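Local coordinates for ammonium transporter (Kuenenia stuttgartiensis, PDB 6EU6), which probably senses ammonium at the membrane, as the Amt-type transporter part of an ammonium-responsive signalling histidine kinase, at residues I189-P194 with F309-L314; L269-L274 with I323-V328; S252-I257 with K262-G267. All coordinates share one frame; numbering follows the deposited sequence.

In the fold
The three contacts lie within one Amt-type helical domain. Interaction 2, centred about 10 Å from the centre of the chain, packs helix 266-280 against helix 322-340 in the interior. Interaction 3 closes the turn that leads into helix 266-280; its centre is about 14 Å from that of interaction 2, and Ala272 CB touches Ala253 CB at 3.4 Å. Interaction 1 joins a loop to the end of helix 289-312 beside a bound ZDM detergent. Ile310 CD1 reaches Ile323 CG2 at 3.8 Å, linking interactions 1 and 2. Interactions 1 and 3 stay apart, their nearest atoms about 7 Å distant.

Interaction 1: residues I189-P194 with F309-L314; sequences IDKYNP and FIEKTL. With ZDM (nonyl 4-O-alpha-D-glucopyranosyl-beta-D-glucopyranoside), chain D.
The Tyr192 ring meets Glu311 with its edge, the carbonyl oxygen of Glu311 lying near the ring plane, while Lys191 CG of the tyrosine's own segment sits 3.4 Å above one face, over the centre. ZDM O6 approaches obliquely, 3.8 Å from Tyr192 CD2. The neighbouring Lys191, Glu311 and Lys312 form a salt-bridge network that ties the loop following helix 167-185 to the C-terminal end of helix 289-312 in this ammonium transporter fold.

Two polar bonds cross the contact. The Tyr192 hydroxyl donates to Glu311 O (OH to O 2.6 Å), in the carbonyl plane and on a lone pair, with a C=O...O angle of 139°. A residue earlier, Lys191 NZ is 2.6 Å from Glu311 OE2, a hydrogen bond within a salt bridge. The ammonium comes to the anti side of this oxygen, 18° out of the carboxylate plane, and the two side chains cross at about a right angle. Glu311 reaches that far because CG is anti to the backbone N (chi1 178°) and the chain stays extended beyond it.

The other carboxylate oxygen faces a second cation: Lys312 NZ stands above the carboxylate plane, 3.2 Å from Glu311 OE1. Lys191 NZ also donates to Asn199 O, which fixes its end further. Replacing Glu311 by an alanine would probably leave both lysines without their shared counter-charge and the Lys191 end freer to turn.

Phe309 O accepts from both Thr313 N and Leu314 N, and Leu314 O is presented to the detergent, whose O49 hydroxyl donates to it at 2.7 Å.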
loop_
_atom_site.group_PDB
_atom_site.type_symbol
_atom_site.label_atom_id
_atom_site.label_comp_id
_atom_site.label_asym_id
_atom_site.label_seq_id
_atom_site.Cartn_x
_atom_site.Cartn_y
_atom_site.Cartn_z
ATOM N N ILE A 189 -27.736 20.372 -3.963
ATOM C CA ILE A 189 -28.440 21.621 -3.810
ATOM C C ILE A 189 -27.728 22.866 -4.285
ATOM O O ILE A 189 -28.319 23.693 -4.973
ATOM C CB ILE A 189 -28.934 21.903 -2.369
ATOM C CG1 ILE A 189 -27.760 22.038 -1.428
ATOM C CG2 ILE A 189 -29.977 20.878 -1.981
ATOM C CD1 ILE A 189 -28.098 22.016 0.036
ATOM N N ASP A 190 -26.497 23.107 -3.941
ATOM C CA ASP A 190 -25.973 24.414 -4.484
ATOM C C ASP A 190 -25.098 24.216 -5.698
ATOM O O ASP A 190 -24.191 25.002 -5.914
ATOM C CB ASP A 190 -25.159 25.070 -3.392
ATOM C CG ASP A 190 -24.371 24.029 -2.583
ATOM O OD1 ASP A 190 -24.355 22.810 -3.029
ATOM O OD2 ASP A 190 -23.869 24.401 -1.484
ATOM N N LYS A 191 -25.321 23.166 -6.505
ATOM C CA LYS A 191 -24.384 22.931 -7.593
ATOM C C LYS A 191 -24.567 23.967 -8.729
ATOM O O LYS A 191 -23.590 24.455 -9.315
ATOM C CB LYS A 191 -24.576 21.502 -8.155
ATOM C CG LYS A 191 -23.771 21.196 -9.427
ATOM C CD LYS A 191 -22.272 21.373 -9.192
ATOM C CE LYS A 191 -21.508 21.181 -10.490
ATOM N NZ LYS A 191 -20.040 21.328 -10.296
ATOM N N TYR A 192 -25.835 24.177 -9.104
ATOM C CA TYR A 192 -26.109 25.035 -10.262
ATOM C C TYR A 192 -26.772 26.318 -9.857
ATOM O O TYR A 192 -27.613 26.307 -9.001
ATOM C CB TYR A 192 -27.008 24.300 -11.224
ATOM C CG TYR A 192 -26.338 23.042 -11.751
ATOM C CD1 TYR A 192 -25.179 23.128 -12.520
ATOM C CD2 TYR A 192 -26.811 21.777 -11.432
ATOM C CE1 TYR A 192 -24.521 21.978 -12.994
ATOM C CE2 TYR A 192 -26.181 20.604 -11.927
ATOM C CZ TYR A 192 -25.020 20.738 -12.735
ATOM O OH TYR A 192 -24.322 19.667 -13.277
ATOM N N ASN A 193 -26.390 27.435 -10.454
ATOM C CA ASN A 193 -27.070 28.691 -10.130
ATOM C C ASN A 193 -28.337 28.935 -10.987
ATOM O O ASN A 193 -28.540 28.274 -11.996
ATOM C CB ASN A 193 -26.060 29.791 -10.320
ATOM C CG ASN A 193 -24.860 29.585 -9.445
ATOM O OD1 ASN A 193 -25.021 29.346 -8.258
ATOM N ND2 ASN A 193 -23.692 29.609 -10.008
ATOM N N PRO A 194 -29.157 29.931 -10.621
ATOM C CA PRO A 194 -30.368 30.249 -11.385
ATOM C C PRO A 194 -30.073 30.606 -12.835
ATOM O O PRO A 194 -30.929 30.349 -13.703
ATOM C CB PRO A 194 -30.933 31.440 -10.630
ATOM C CG PRO A 194 -30.376 31.300 -9.238
ATOM C CD PRO A 194 -28.970 30.880 -9.505
ATOM N N PHE A 309 -18.717 18.471 -20.317
ATOM C CA PHE A 309 -19.999 18.270 -21.039
ATOM C C PHE A 309 -21.072 17.709 -20.106
ATOM O O PHE A 309 -22.256 18.147 -20.067
ATOM C CB PHE A 309 -19.750 17.383 -22.240
ATOM C CG PHE A 309 -20.956 17.086 -23.034
ATOM C CD1 PHE A 309 -21.432 18.005 -23.957
ATOM C CD2 PHE A 309 -21.605 15.888 -22.885
ATOM C CE1 PHE A 309 -22.580 17.747 -24.686
ATOM C CE2 PHE A 309 -22.761 15.628 -23.605
ATOM C CZ PHE A 309 -23.240 16.558 -24.497
ATOM N N ILE A 310 -20.653 16.791 -19.276
ATOM C CA ILE A 310 -21.554 16.072 -18.385
ATOM C C ILE A 310 -22.042 17.057 -17.324
ATOM O O ILE A 310 -23.216 17.124 -16.969
ATOM C CB ILE A 310 -20.831 14.862 -17.754
ATOM C CG1 ILE A 310 -20.632 13.764 -18.801
ATOM C CG2 ILE A 310 -21.613 14.353 -16.518
ATOM C CD1 ILE A 310 -19.553 12.762 -18.394
ATOM N N GLU A 311 -21.100 17.782 -16.773
ATOM C CA GLU A 311 -21.375 18.736 -15.737
ATOM C C GLU A 311 -22.241 19.946 -16.196
ATOM O O GLU A 311 -23.165 20.313 -15.510
ATOM C CB GLU A 311 -20.075 19.281 -15.194
ATOM C CG GLU A 311 -20.299 20.325 -14.117
ATOM C CD GLU A 311 -19.024 21.079 -13.769
ATOM O OE1 GLU A 311 -18.108 21.113 -14.588
ATOM O OE2 GLU A 311 -18.972 21.654 -12.682
ATOM N N LYS A 312 -21.896 20.544 -17.320
ATOM C CA LYS A 312 -22.410 21.853 -17.687
ATOM C C LYS A 312 -23.445 21.789 -18.822
ATOM O O LYS A 312 -24.277 22.652 -18.941
ATOM C CB LYS A 312 -21.249 22.734 -18.136
ATOM C CG LYS A 312 -20.307 23.144 -17.043
ATOM C CD LYS A 312 -19.219 23.990 -17.657
ATOM C CE LYS A 312 -18.541 24.785 -16.573
ATOM N NZ LYS A 312 -17.473 23.916 -16.067
ATOM N N THR A 313 -23.416 20.761 -19.653
ATOM C CA THR A 313 -24.397 20.618 -20.694
ATOM C C THR A 313 -25.441 19.612 -20.282
ATOM O O THR A 313 -26.634 19.921 -20.365
ATOM C CB THR A 313 -23.769 20.215 -22.023
ATOM O OG1 THR A 313 -22.751 21.144 -22.332
ATOM C CG2 THR A 313 -24.802 20.171 -23.142
ATOM N N LEU A 314 -25.076 18.420 -19.818
ATOM C CA LEU A 314 -26.118 17.469 -19.400
ATOM C C LEU A 314 -26.677 17.829 -18.043
ATOM O O LEU A 314 -27.762 17.394 -17.641
ATOM C CB LEU A 314 -25.568 16.035 -19.416
ATOM C CG LEU A 314 -25.041 15.537 -20.727
ATOM C CD1 LEU A 314 -24.572 14.122 -20.523
ATOM C CD2 LEU A 314 -26.194 15.527 -21.686
HETATM C C1 ZDM D . -31.454 17.731 -17.553
HETATM O O1 ZDM D . -31.524 21.663 -13.228
HETATM C C2 ZDM D . -31.476 19.190 -17.044
HETATM O O2 ZDM D . -29.818 24.881 -13.979
HETATM C C3 ZDM D . -31.334 19.491 -15.522
HETATM O O3 ZDM D . -32.941 22.445 -16.647
HETATM C C4 ZDM D . -31.067 18.224 -14.695
HETATM O O4 ZDM D . -31.016 24.437 -16.332
HETATM C C5 ZDM D . -32.546 22.751 -15.301
HETATM O O5 ZDM D . -31.885 17.188 -15.201
HETATM C C6 ZDM D . -31.653 16.615 -16.482
HETATM O O6 ZDM D . -30.538 22.129 -10.683
HETATM C C7 ZDM D . -31.192 23.451 -15.308
HETATM O O7 ZDM D . -32.482 20.199 -15.000
HETATM C C8 ZDM D . -30.964 24.015 -13.925
HETATM C C9 ZDM D . -30.746 22.836 -12.960
HETATM C C10 ZDM D . -32.212 21.509 -14.500
HETATM C C11 ZDM D . -31.071 23.176 -11.510
HETATM O O16 ZDM D . -30.752 15.508 -16.232
HETATM C C18 ZDM D . -29.899 14.877 -17.189
HETATM C C19 ZDM D . -30.634 14.284 -18.372
HETATM C C22 ZDM D . -30.068 12.941 -18.806
HETATM C C25 ZDM D . -29.396 12.988 -20.163
HETATM C C28 ZDM D . -28.619 11.709 -20.509
HETATM C C31 ZDM D . -29.462 10.670 -21.228
HETATM C C34 ZDM D . -28.631 9.746 -22.089
HETATM O O49 ZDM D . -30.343 17.609 -18.463
HETATM O O55 ZDM D . -32.708 19.696 -17.527
HETATM C C57 ZDM D . -31.438 18.390 -13.214
HETATM O O61 ZDM D . -30.587 19.379 -12.634
#

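Interaction 2: residues L269-L274 with I323-V328; sequences LFTAIL and IAVHGV
Thr271 and Leu274, one helical turn apart on helix 266-280, pack against Val325 of helix 322-340 in a near-parallel helix pair inside the Amt bundle. The evidence is in the axes: over these short segments they run in the same direction, crossing at -15°, and approach to 8.9 Å. The backbones come nearest at Thr271 and Val325, with CA atoms 6.0 Å apart.

Val325 carries the contact with both its methyls. CG1 lies 3.6 Å from Leu274 CB, touching the root of the leucine side chain. CG2 is directed at Thr271 instead, 3.8 Å from the threonine CG2 and 3.7 Å from Thr271 O. The threonine can offer a methyl because OG1 sits beside the backbone N (chi1 -62°), which leaves CG2 anti to it; OG1 itself is held by hydrogen bonds with Gly267 O and Glu307 OE2. Ala324 adds a looser touch, its CB 4.4 Å from Thr271 CG2. The side chains meet through carbon atoms, with Thr271 O the polar atom they touch, and all four touching residues are buried.

Within 323-328 the helix widens into a pi-type turn, in which Ile323 O accepts from Val328 N at 3.0 Å and, weakly, from Gly327 N. Val325 CG1 also stands over one face of the next residue's imidazole, 3.8 Å above the plane of His326. That ring meets His171, ND1 to ND1 in a hydrogen bond, a pairing consistent with the twin-histidine motif of the Amt pore, so Val325 probably belongs to the second shell of that histidine pair.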
loop_
_atom_site.group_PDB
_atom_site.type_symbol
_atom_site.label_atom_id
_atom_site.label_comp_id
_atom_site.label_asym_id
_atom_site.label_seq_id
_atom_site.Cartn_x
_atom_site.Cartn_y
_atom_site.Cartn_z
ATOM N N LEU A 269 -6.924 17.228 -13.844
ATOM C CA LEU A 269 -5.708 16.453 -14.032
ATOM C C LEU A 269 -5.914 15.015 -13.522
ATOM O O LEU A 269 -5.521 14.040 -14.170
ATOM C CB LEU A 269 -4.552 17.102 -13.296
ATOM C CG LEU A 269 -3.277 16.277 -13.239
ATOM C CD1 LEU A 269 -2.654 16.190 -14.607
ATOM C CD2 LEU A 269 -2.302 16.915 -12.262
ATOM N N PHE A 270 -6.542 14.875 -12.350
ATOM C CA PHE A 270 -6.826 13.526 -11.829
ATOM C C PHE A 270 -7.752 12.780 -12.730
ATOM O O PHE A 270 -7.522 11.604 -13.066
ATOM C CB PHE A 270 -7.529 13.571 -10.437
ATOM C CG PHE A 270 -6.734 14.265 -9.328
ATOM C CD1 PHE A 270 -5.426 14.027 -9.133
ATOM C CD2 PHE A 270 -7.370 15.075 -8.432
ATOM C CE1 PHE A 270 -4.684 14.654 -8.141
ATOM C CE2 PHE A 270 -6.653 15.705 -7.430
ATOM C CZ PHE A 270 -5.313 15.461 -7.271
ATOM N N THR A 271 -8.821 13.456 -13.165
ATOM C CA THR A 271 -9.779 12.830 -14.096
ATOM C C THR A 271 -9.048 12.223 -15.279
ATOM O O THR A 271 -9.334 11.134 -15.705
ATOM C CB THR A 271 -10.849 13.849 -14.546
ATOM O OG1 THR A 271 -11.567 14.261 -13.411
ATOM C CG2 THR A 271 -11.819 13.263 -15.554
ATOM N N ALA A 272 -8.137 12.983 -15.870
ATOM C CA ALA A 272 -7.500 12.527 -17.039
ATOM C C ALA A 272 -6.598 11.284 -16.787
ATOM O O ALA A 272 -6.566 10.376 -17.607
ATOM C CB ALA A 272 -6.719 13.673 -17.647
ATOM N N ILE A 273 -5.821 11.311 -15.671
ATOM C CA ILE A 273 -4.968 10.220 -15.298
ATOM C C ILE A 273 -5.798 8.952 -15.139
ATOM O O ILE A 273 -5.490 7.933 -15.731
ATOM C CB ILE A 273 -4.161 10.563 -14.019
ATOM C CG1 ILE A 273 -3.151 11.660 -14.407
ATOM C CG2 ILE A 273 -3.466 9.308 -13.548
ATOM C CD1 ILE A 273 -2.493 12.332 -13.232
ATOM N N LEU A 274 -6.858 9.043 -14.347
ATOM C CA LEU A 274 -7.653 7.877 -14.105
ATOM C C LEU A 274 -8.362 7.364 -15.387
ATOM O O LEU A 274 -8.476 6.153 -15.583
ATOM C CB LEU A 274 -8.664 8.149 -12.998
ATOM C CG LEU A 274 -8.244 8.522 -11.602
ATOM C CD1 LEU A 274 -9.501 8.399 -10.713
ATOM C CD2 LEU A 274 -7.172 7.613 -11.127
ATOM N N ILE A 323 -18.392 9.315 -14.013
ATOM C CA ILE A 323 -19.003 8.983 -15.328
ATOM C C ILE A 323 -17.985 9.229 -16.422
ATOM O O ILE A 323 -17.718 8.385 -17.244
ATOM C CB ILE A 323 -20.250 9.825 -15.587
ATOM C CG1 ILE A 323 -21.300 9.542 -14.503
ATOM C CG2 ILE A 323 -20.757 9.492 -16.981
ATOM C CD1 ILE A 323 -22.391 10.645 -14.439
ATOM N N ALA A 324 -17.334 10.370 -16.359
ATOM C CA ALA A 324 -16.241 10.628 -17.297
ATOM C C ALA A 324 -15.088 9.662 -17.211
ATOM O O ALA A 324 -14.588 9.223 -18.256
ATOM C CB ALA A 324 -15.727 12.035 -17.098
ATOM N N VAL A 325 -14.643 9.271 -15.985
ATOM C CA VAL A 325 -13.442 8.466 -15.848
ATOM C C VAL A 325 -13.790 7.044 -16.338
ATOM O O VAL A 325 -13.141 6.464 -17.233
ATOM C CB VAL A 325 -12.944 8.440 -14.394
ATOM C CG1 VAL A 325 -11.974 7.308 -14.149
ATOM C CG2 VAL A 325 -12.339 9.799 -14.028
ATOM N N HIS A 326 -14.809 6.479 -15.701
ATOM C CA HIS A 326 -15.145 5.080 -15.887
ATOM C C HIS A 326 -16.069 4.805 -17.135
ATOM O O HIS A 326 -15.816 3.883 -17.870
ATOM C CB HIS A 326 -15.774 4.514 -14.612
ATOM C CG HIS A 326 -14.922 4.648 -13.383
ATOM N ND1 HIS A 326 -13.931 3.756 -13.064
ATOM C CD2 HIS A 326 -14.911 5.584 -12.405
ATOM C CE1 HIS A 326 -13.340 4.140 -11.939
ATOM N NE2 HIS A 326 -13.896 5.272 -11.545
ATOM N N GLY A 327 -17.102 5.575 -17.288
ATOM C CA GLY A 327 -18.045 5.405 -18.400
ATOM C C GLY A 327 -17.349 5.805 -19.713
ATOM O O GLY A 327 -17.101 4.973 -20.554
ATOM N N VAL A 328 -16.966 7.058 -19.822
ATOM C CA VAL A 328 -16.389 7.542 -21.075
ATOM C C VAL A 328 -14.992 6.991 -21.326
ATOM O O VAL A 328 -14.660 6.519 -22.419
ATOM C CB VAL A 328 -16.412 9.079 -21.165
ATOM C CG1 VAL A 328 -15.748 9.565 -22.481
ATOM C CG2 VAL A 328 -17.824 9.594 -21.031
#

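Interaction 3: residues S252-I257 with K262-G267; sequences SALIFI and KRIEAG
Leu254, the first residue of 252-257 to touch the other segment, meets Ile264 in the stretch that leads from helix 234-261 into helix 266-280, a short interhelical connection of the membrane bundle. Leu254 CD2 is 3.7 Å from Ile264 CD1 and equally 3.7 Å from Ile264 CG2, the two side chains crossing obliquely. With chi2 of Ile264 at -53°, CD1 is tucked between CA and CG2, and both methyls can touch the same leucine carbon. Leu254 also packs on Leu269 of its own chain and on Val49 of the second subunit, and its side chain is about 4 Å from a bound dodecyl maltoside, which places this face at a subunit and detergent boundary.

A turn later comes Ile257, whose side chain points at the connection. Its CG2, anti to the backbone N, lies against main chain: 3.3 Å from Arg263 O, 3.9 Å from Glu265 N and 4.4 Å from Ile264 CA. The isoleucine thus lies against three consecutive residues, Arg263 to Glu265, and Ile304 of helix 289-312 packs on it too. Its own carbonyl is 3.8 Å from Lys262 N (measured from Ile257 O), too long for a hydrogen bond; Lys262 has already left helical geometry with a phi of 52°.

Glu265 stands at the N-cap position of the next helix. Arg263 NH1 is 3.1 Å from Glu265 OE2, but this oxygen lies well out of the guanidinium plane, making the pair one of charge alone; the same oxygen has a salt bridge with Arg261.

The chemistry is lopsided: methyls and main chain meet across the segments, and Glu265 N is buried without a partner in the model, which is consistent with the turn relying there on packing, while the charge pairs described involve the Arg261, Arg263 and Glu265 side chains.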
loop_
_atom_site.group_PDB
_atom_site.type_symbol
_atom_site.label_atom_id
_atom_site.label_comp_id
_atom_site.label_asym_id
_atom_site.label_seq_id
_atom_site.Cartn_x
_atom_site.Cartn_y
_atom_site.Cartn_z
ATOM N N SER A 252 -0.763 15.079 -21.243
ATOM C CA SER A 252 -1.664 15.656 -22.252
ATOM C C SER A 252 -2.600 16.573 -21.529
ATOM O O SER A 252 -2.860 17.663 -21.987
ATOM C CB SER A 252 -2.420 14.564 -23.000
ATOM O OG SER A 252 -1.397 13.717 -23.505
ATOM N N ALA A 253 -3.085 16.140 -20.372
ATOM C CA ALA A 253 -3.938 16.987 -19.565
ATOM C C ALA A 253 -3.267 18.260 -19.083
ATOM O O ALA A 253 -3.909 19.319 -19.085
ATOM C CB ALA A 253 -4.508 16.207 -18.380
ATOM N N LEU A 254 -2.016 18.185 -18.626
ATOM C CA LEU A 254 -1.337 19.364 -18.169
ATOM C C LEU A 254 -1.290 20.340 -19.323
ATOM O O LEU A 254 -1.539 21.515 -19.112
ATOM C CB LEU A 254 0.100 19.130 -17.706
ATOM C CG LEU A 254 0.264 18.356 -16.386
ATOM C CD1 LEU A 254 1.755 18.043 -16.216
ATOM C CD2 LEU A 254 -0.388 19.198 -15.265
ATOM N N ILE A 255 -1.001 19.850 -20.522
ATOM C CA ILE A 255 -0.856 20.748 -21.655
ATOM C C ILE A 255 -2.193 21.388 -22.043
ATOM O O ILE A 255 -2.241 22.584 -22.142
ATOM C CB ILE A 255 -0.147 20.072 -22.832
ATOM C CG1 ILE A 255 1.280 19.770 -22.442
ATOM C CG2 ILE A 255 -0.199 20.955 -24.084
ATOM C CD1 ILE A 255 1.860 18.704 -23.302
ATOM N N PHE A 256 -3.236 20.575 -22.249
ATOM C CA PHE A 256 -4.556 20.984 -22.680
ATOM C C PHE A 256 -5.225 21.891 -21.647
ATOM O O PHE A 256 -5.911 22.847 -22.013
ATOM C CB PHE A 256 -5.422 19.735 -22.910
ATOM C CG PHE A 256 -6.868 20.016 -23.288
ATOM C CD1 PHE A 256 -7.185 20.437 -24.564
ATOM C CD2 PHE A 256 -7.904 19.819 -22.376
ATOM C CE1 PHE A 256 -8.515 20.665 -24.931
ATOM C CE2 PHE A 256 -9.234 20.079 -22.724
ATOM C CZ PHE A 256 -9.536 20.498 -24.015
ATOM N N ILE A 257 -5.090 21.552 -20.359
ATOM C CA ILE A 257 -5.695 22.337 -19.324
ATOM C C ILE A 257 -5.021 23.722 -19.212
ATOM O O ILE A 257 -5.751 24.692 -18.966
ATOM C CB ILE A 257 -5.695 21.659 -17.940
ATOM C CG1 ILE A 257 -6.575 20.393 -17.933
ATOM C CG2 ILE A 257 -6.242 22.600 -16.884
ATOM C CD1 ILE A 257 -6.266 19.440 -16.750
ATOM N N LYS A 262 -5.466 28.470 -18.690
ATOM C CA LYS A 262 -4.325 29.272 -18.111
ATOM C C LYS A 262 -3.917 28.981 -16.601
ATOM O O LYS A 262 -3.313 29.808 -15.914
ATOM C CB LYS A 262 -4.562 30.795 -18.395
ATOM C CG LYS A 262 -4.481 31.194 -19.878
ATOM C CD LYS A 262 -3.679 32.490 -20.088
ATOM C CE LYS A 262 -3.585 32.930 -21.560
ATOM N NZ LYS A 262 -2.211 33.403 -21.903
ATOM N N ARG A 263 -4.220 27.775 -16.112
ATOM C CA ARG A 263 -3.817 27.297 -14.781
ATOM C C ARG A 263 -3.912 25.727 -14.798
ATOM O O ARG A 263 -4.595 25.160 -15.653
ATOM C CB ARG A 263 -4.726 27.881 -13.683
ATOM C CG ARG A 263 -6.131 27.257 -13.598
ATOM C CD ARG A 263 -7.193 28.135 -12.931
ATOM N NE ARG A 263 -8.561 27.677 -13.249
ATOM C CZ ARG A 263 -9.231 27.934 -14.385
ATOM N NH1 ARG A 263 -10.469 27.470 -14.550
ATOM N NH2 ARG A 263 -8.696 28.665 -15.363
ATOM N N ILE A 264 -3.273 25.050 -13.849
ATOM C CA ILE A 264 -3.397 23.598 -13.695
ATOM C C ILE A 264 -4.506 23.344 -12.677
ATOM O O ILE A 264 -4.297 23.587 -11.533
ATOM C CB ILE A 264 -2.057 22.965 -13.162
ATOM C CG1 ILE A 264 -0.872 23.238 -14.119
ATOM C CG2 ILE A 264 -2.190 21.456 -12.878
ATOM C CD1 ILE A 264 -1.123 22.824 -15.550
ATOM N N GLU A 265 -5.669 22.866 -13.064
ATOM C CA GLU A 265 -6.712 22.560 -12.081
ATOM C C GLU A 265 -6.611 21.099 -11.658
ATOM O O GLU A 265 -6.665 20.207 -12.505
ATOM C CB GLU A 265 -8.086 22.815 -12.640
ATOM C CG GLU A 265 -8.244 24.240 -13.091
ATOM C CD GLU A 265 -9.685 24.543 -13.259
ATOM O OE1 GLU A 265 -10.308 24.901 -12.250
ATOM O OE2 GLU A 265 -10.190 24.343 -14.372
ATOM N N ALA A 266 -6.441 20.854 -10.375
ATOM C CA ALA A 266 -6.153 19.510 -9.898
ATOM C C ALA A 266 -7.240 18.460 -10.324
ATOM O O ALA A 266 -6.889 17.341 -10.726
ATOM C CB ALA A 266 -5.973 19.528 -8.386
ATOM N N GLY A 267 -8.522 18.847 -10.245
ATOM C CA GLY A 267 -9.650 17.935 -10.466
ATOM C C GLY A 267 -9.568 17.287 -11.840
ATOM O O GLY A 267 -9.648 16.067 -11.974
#